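Local coordinates for DUF269-containing protein (Cyanothece sp. ATCC 51142, PDB 3NJ2), which is of unknown function but belongs to the DUF269 family and is associated with nitrogen fixation, at residues N27-L40 with D145-L157. Residues are numbered along the deposited sequence; the frame is centred on the assembly and turned at random.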
# COMPACT_ATOMS: atom_id res chain seq x y z
N ASN B 27 -18.98 1.63 -28.79
CA ASN B 27 -18.65 1.59 -27.36
C ASN B 27 -19.07 0.23 -26.78
O ASN B 27 -18.34 -0.37 -25.98
CB ASN B 27 -19.36 2.71 -26.58
CG ASN B 27 -18.84 4.10 -26.92
OD1 ASN B 27 -17.70 4.30 -27.37
ND2 ASN B 27 -19.70 5.10 -26.70
N THR B 28 -20.25 -0.25 -27.17
CA THR B 28 -20.73 -1.54 -26.65
C THR B 28 -19.79 -2.65 -27.09
O THR B 28 -19.47 -3.56 -26.30
CB THR B 28 -22.22 -1.81 -27.07
OG1 THR B 28 -23.04 -0.72 -26.64
CG2 THR B 28 -22.76 -3.14 -26.49
N LEU B 29 -19.35 -2.61 -28.34
CA LEU B 29 -18.43 -3.63 -28.81
C LEU B 29 -17.12 -3.57 -28.05
O LEU B 29 -16.65 -4.60 -27.63
CB LEU B 29 -18.17 -3.55 -30.31
CG LEU B 29 -19.12 -4.45 -31.15
CD1 LEU B 29 -19.47 -3.72 -32.41
CD2 LEU B 29 -18.59 -5.87 -31.45
N LEU B 30 -16.60 -2.37 -27.79
CA LEU B 30 -15.32 -2.24 -27.05
C LEU B 30 -15.47 -2.82 -25.67
O LEU B 30 -14.61 -3.56 -25.18
CB LEU B 30 -14.87 -0.73 -27.07
CG LEU B 30 -13.55 -0.52 -26.36
CD1 LEU B 30 -12.39 -1.29 -27.01
CD2 LEU B 30 -13.31 0.98 -26.39
N VAL B 31 -16.59 -2.52 -25.00
CA VAL B 31 -16.73 -2.95 -23.61
C VAL B 31 -16.84 -4.46 -23.56
O VAL B 31 -16.30 -5.07 -22.69
CB VAL B 31 -17.97 -2.28 -22.93
CG1 VAL B 31 -18.28 -2.95 -21.60
CG2 VAL B 31 -17.63 -0.78 -22.73
N GLU B 32 -17.54 -5.04 -24.53
CA GLU B 32 -17.81 -6.49 -24.45
C GLU B 32 -16.62 -7.33 -25.02
O GLU B 32 -16.50 -8.52 -24.64
CB GLU B 32 -19.08 -6.83 -25.28
CG GLU B 32 -20.35 -6.17 -24.79
CD GLU B 32 -20.81 -6.67 -23.45
OE1 GLU B 32 -20.48 -7.82 -23.08
OE2 GLU B 32 -21.51 -5.88 -22.75
N GLN B 33 -15.82 -6.75 -25.90
CA GLN B 33 -14.68 -7.44 -26.55
C GLN B 33 -13.34 -7.29 -25.79
O GLN B 33 -12.55 -8.20 -25.70
CB GLN B 33 -14.44 -6.90 -27.94
CG GLN B 33 -15.43 -7.40 -29.05
CD GLN B 33 -14.88 -7.05 -30.43
OE1 GLN B 33 -14.68 -5.90 -30.73
NE2 GLN B 33 -14.59 -8.05 -31.22
N SER B 34 -13.10 -6.09 -25.28
CA SER B 34 -11.82 -5.90 -24.61
C SER B 34 -11.53 -6.78 -23.42
O SER B 34 -12.31 -6.80 -22.50
CB SER B 34 -11.73 -4.44 -24.15
OG SER B 34 -10.62 -4.29 -23.25
N PRO B 35 -10.40 -7.53 -23.39
CA PRO B 35 -10.16 -8.36 -22.18
C PRO B 35 -9.98 -7.46 -20.93
O PRO B 35 -10.37 -7.86 -19.89
CB PRO B 35 -8.87 -9.11 -22.53
CG PRO B 35 -8.99 -9.26 -24.02
CD PRO B 35 -9.53 -7.93 -24.54
N PHE B 36 -9.40 -6.26 -21.13
CA PHE B 36 -9.27 -5.33 -20.02
C PHE B 36 -10.60 -4.85 -19.49
O PHE B 36 -10.81 -4.96 -18.31
CB PHE B 36 -8.28 -4.16 -20.24
CG PHE B 36 -8.29 -3.25 -19.08
CD1 PHE B 36 -7.61 -3.63 -17.86
CD2 PHE B 36 -8.98 -2.02 -19.13
CE1 PHE B 36 -7.69 -2.79 -16.70
CE2 PHE B 36 -9.03 -1.26 -17.99
CZ PHE B 36 -8.43 -1.66 -16.79
N LEU B 37 -11.44 -4.34 -20.39
CA LEU B 37 -12.72 -3.87 -19.88
C LEU B 37 -13.56 -4.99 -19.29
O LEU B 37 -14.30 -4.76 -18.34
CB LEU B 37 -13.46 -3.07 -20.99
CG LEU B 37 -12.77 -1.83 -21.54
CD1 LEU B 37 -13.54 -1.09 -22.67
CD2 LEU B 37 -12.45 -0.89 -20.37
N GLN B 38 -13.48 -6.19 -19.89
CA GLN B 38 -14.13 -7.29 -19.33
C GLN B 38 -13.60 -7.63 -17.89
O GLN B 38 -14.37 -7.93 -16.97
CB GLN B 38 -14.16 -8.46 -20.29
CG GLN B 38 -15.23 -8.28 -21.40
CD GLN B 38 -16.63 -8.27 -20.79
OE1 GLN B 38 -17.03 -9.25 -20.12
NE2 GLN B 38 -17.36 -7.17 -21.00
N SER B 39 -12.30 -7.58 -17.70
CA SER B 39 -11.72 -7.76 -16.40
C SER B 39 -12.21 -6.71 -15.44
O SER B 39 -12.56 -7.02 -14.36
CB SER B 39 -10.20 -7.65 -16.48
OG SER B 39 -9.65 -8.16 -15.28
N LEU B 40 -12.27 -5.46 -15.92
CA LEU B 40 -12.71 -4.39 -15.02
C LEU B 40 -14.18 -4.59 -14.61
O LEU B 40 -14.55 -4.45 -13.42
CB LEU B 40 -12.53 -3.05 -15.71
CG LEU B 40 -12.91 -1.80 -14.96
CD1 LEU B 40 -12.18 -1.74 -13.57
CD2 LEU B 40 -12.72 -0.54 -15.78
N ASP B 145 -11.01 10.28 -20.09
CA ASP B 145 -11.85 11.01 -21.06
C ASP B 145 -12.85 10.18 -21.85
O ASP B 145 -13.91 10.65 -22.18
CB ASP B 145 -11.04 11.79 -22.09
CG ASP B 145 -10.11 12.82 -21.45
OD1 ASP B 145 -10.32 13.20 -20.26
OD2 ASP B 145 -9.15 13.21 -22.18
N THR B 146 -12.46 8.95 -22.19
CA THR B 146 -13.24 8.10 -23.08
C THR B 146 -12.96 6.66 -22.74
O THR B 146 -12.02 6.33 -22.00
CB THR B 146 -12.78 8.17 -24.52
OG1 THR B 146 -11.42 7.74 -24.57
CG2 THR B 146 -12.86 9.61 -25.14
N LEU B 147 -13.87 5.79 -23.18
CA LEU B 147 -13.68 4.35 -22.99
C LEU B 147 -12.37 3.88 -23.57
O LEU B 147 -11.70 3.02 -23.00
CB LEU B 147 -14.82 3.54 -23.66
CG LEU B 147 -16.04 3.53 -22.75
CD1 LEU B 147 -17.22 3.18 -23.75
CD2 LEU B 147 -15.87 2.57 -21.55
N GLU B 148 -12.02 4.41 -24.75
CA GLU B 148 -10.73 4.10 -25.41
C GLU B 148 -9.55 4.41 -24.54
O GLU B 148 -8.62 3.60 -24.47
CB GLU B 148 -10.57 4.86 -26.73
CG GLU B 148 -11.43 4.30 -27.83
CD GLU B 148 -12.91 4.76 -27.80
OE1 GLU B 148 -13.36 5.66 -27.00
OE2 GLU B 148 -13.66 4.15 -28.61
N LYS B 149 -9.56 5.58 -23.89
CA LYS B 149 -8.40 5.94 -23.03
C LYS B 149 -8.35 5.05 -21.80
O LYS B 149 -7.28 4.66 -21.35
CB LYS B 149 -8.42 7.40 -22.63
CG LYS B 149 -8.21 8.35 -23.83
CD LYS B 149 -7.90 9.72 -23.29
CE LYS B 149 -7.63 10.71 -24.42
NZ LYS B 149 -6.61 10.06 -25.31
N LEU B 150 -9.52 4.74 -21.25
CA LEU B 150 -9.56 3.75 -20.11
C LEU B 150 -8.97 2.39 -20.56
O LEU B 150 -8.13 1.79 -19.84
CB LEU B 150 -11.06 3.58 -19.74
CG LEU B 150 -11.34 2.41 -18.73
CD1 LEU B 150 -10.63 2.60 -17.40
CD2 LEU B 150 -12.82 2.31 -18.47
N ASN B 151 -9.43 1.91 -21.70
CA ASN B 151 -9.05 0.60 -22.12
C ASN B 151 -7.54 0.58 -22.43
O ASN B 151 -6.83 -0.33 -22.02
CB ASN B 151 -9.81 0.20 -23.37
CG ASN B 151 -9.38 -1.12 -23.83
OD1 ASN B 151 -9.43 -2.06 -23.05
ND2 ASN B 151 -8.97 -1.24 -25.10
N ASP B 152 -7.07 1.64 -23.09
CA ASP B 152 -5.68 1.64 -23.51
C ASP B 152 -4.76 1.77 -22.29
O ASP B 152 -3.71 1.08 -22.20
CB ASP B 152 -5.37 2.79 -24.45
CG ASP B 152 -6.05 2.66 -25.84
OD1 ASP B 152 -6.55 1.58 -26.23
OD2 ASP B 152 -6.10 3.71 -26.53
N GLN B 153 -5.10 2.64 -21.31
CA GLN B 153 -4.26 2.73 -20.13
C GLN B 153 -4.25 1.48 -19.28
O GLN B 153 -3.16 1.05 -18.85
CB GLN B 153 -4.60 3.93 -19.29
CG GLN B 153 -4.39 5.16 -20.08
CD GLN B 153 -4.78 6.43 -19.39
OE1 GLN B 153 -4.76 6.52 -18.13
NE2 GLN B 153 -5.16 7.43 -20.20
N GLY B 154 -5.41 0.86 -19.06
CA GLY B 154 -5.39 -0.41 -18.24
C GLY B 154 -4.65 -1.54 -18.98
O GLY B 154 -3.85 -2.33 -18.35
N THR B 155 -4.84 -1.60 -20.29
CA THR B 155 -4.13 -2.62 -21.13
C THR B 155 -2.61 -2.44 -21.09
O THR B 155 -1.86 -3.38 -20.79
CB THR B 155 -4.66 -2.66 -22.56
OG1 THR B 155 -6.05 -3.00 -22.54
CG2 THR B 155 -3.98 -3.72 -23.39
N LYS B 156 -2.20 -1.19 -21.29
CA LYS B 156 -0.74 -0.89 -21.18
C LYS B 156 -0.16 -1.27 -19.84
O LYS B 156 0.96 -1.88 -19.78
CB LYS B 156 -0.52 0.55 -21.46
CG LYS B 156 0.98 0.95 -21.63
CD LYS B 156 1.02 2.40 -22.12
CE LYS B 156 1.39 3.41 -21.03
NZ LYS B 156 1.71 4.81 -21.62
N LEU B 157 -0.82 -0.92 -18.71
CA LEU B 157 -0.25 -1.30 -17.45
C LEU B 157 -0.20 -2.80 -17.24
O LEU B 157 0.73 -3.27 -16.66
CB LEU B 157 -1.04 -0.63 -16.26
CG LEU B 157 -0.87 0.87 -16.19
CD1 LEU B 157 -1.90 1.51 -15.26
CD2 LEU B 157 0.62 1.16 -15.72
O HOH W 1 -15.88 6.09 -26.69
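Where F36 and N27 meet helix 147-157, two consecutive helices, bent at S34, pack against one helix: segment 27-33 runs nearly parallel to it, at 21° with axes 10.8 Å apart, whereas segment 35-40, beyond the bend, crosses it almost perpendicularly. The principle illustrated is a single aromatic knob seated in a hole of the facing helix, with a glycine under the ring. F36 is the knob, seated among L150, N151, G154 and T155; with CG anti to the backbone N (chi1 177°), its ring is laid over G154, whose CA stands 3.6 Å from the ring centroid in a CH-pi contact over the face. The F36 side chain also touches I96 and L99 of helix 83-104, so a third helix borders the same knob. Further along the second helix, L37 and L40 converge on L150, L37 CD2 coming within 3.7 Å of L150 CD2 while L40 approaches the same methyl tip to tip. Along helix 27-33, L147 spreads its two methyls, CD1 against N27 CB at 3.6 Å and CD2 against V31 CG2. L30 CD2 lies over L147 CB and beside the bent chain of E148, and a water donates to both N27 OD1 and E148 OE1. At the bend, S34 OG serves twice: it caps the second helix by accepting from L37 N (3.0 Å), and it donates to N151 OD1 at a short 2.5 Å, approaching from above the carbonyl plane, 40° out of it.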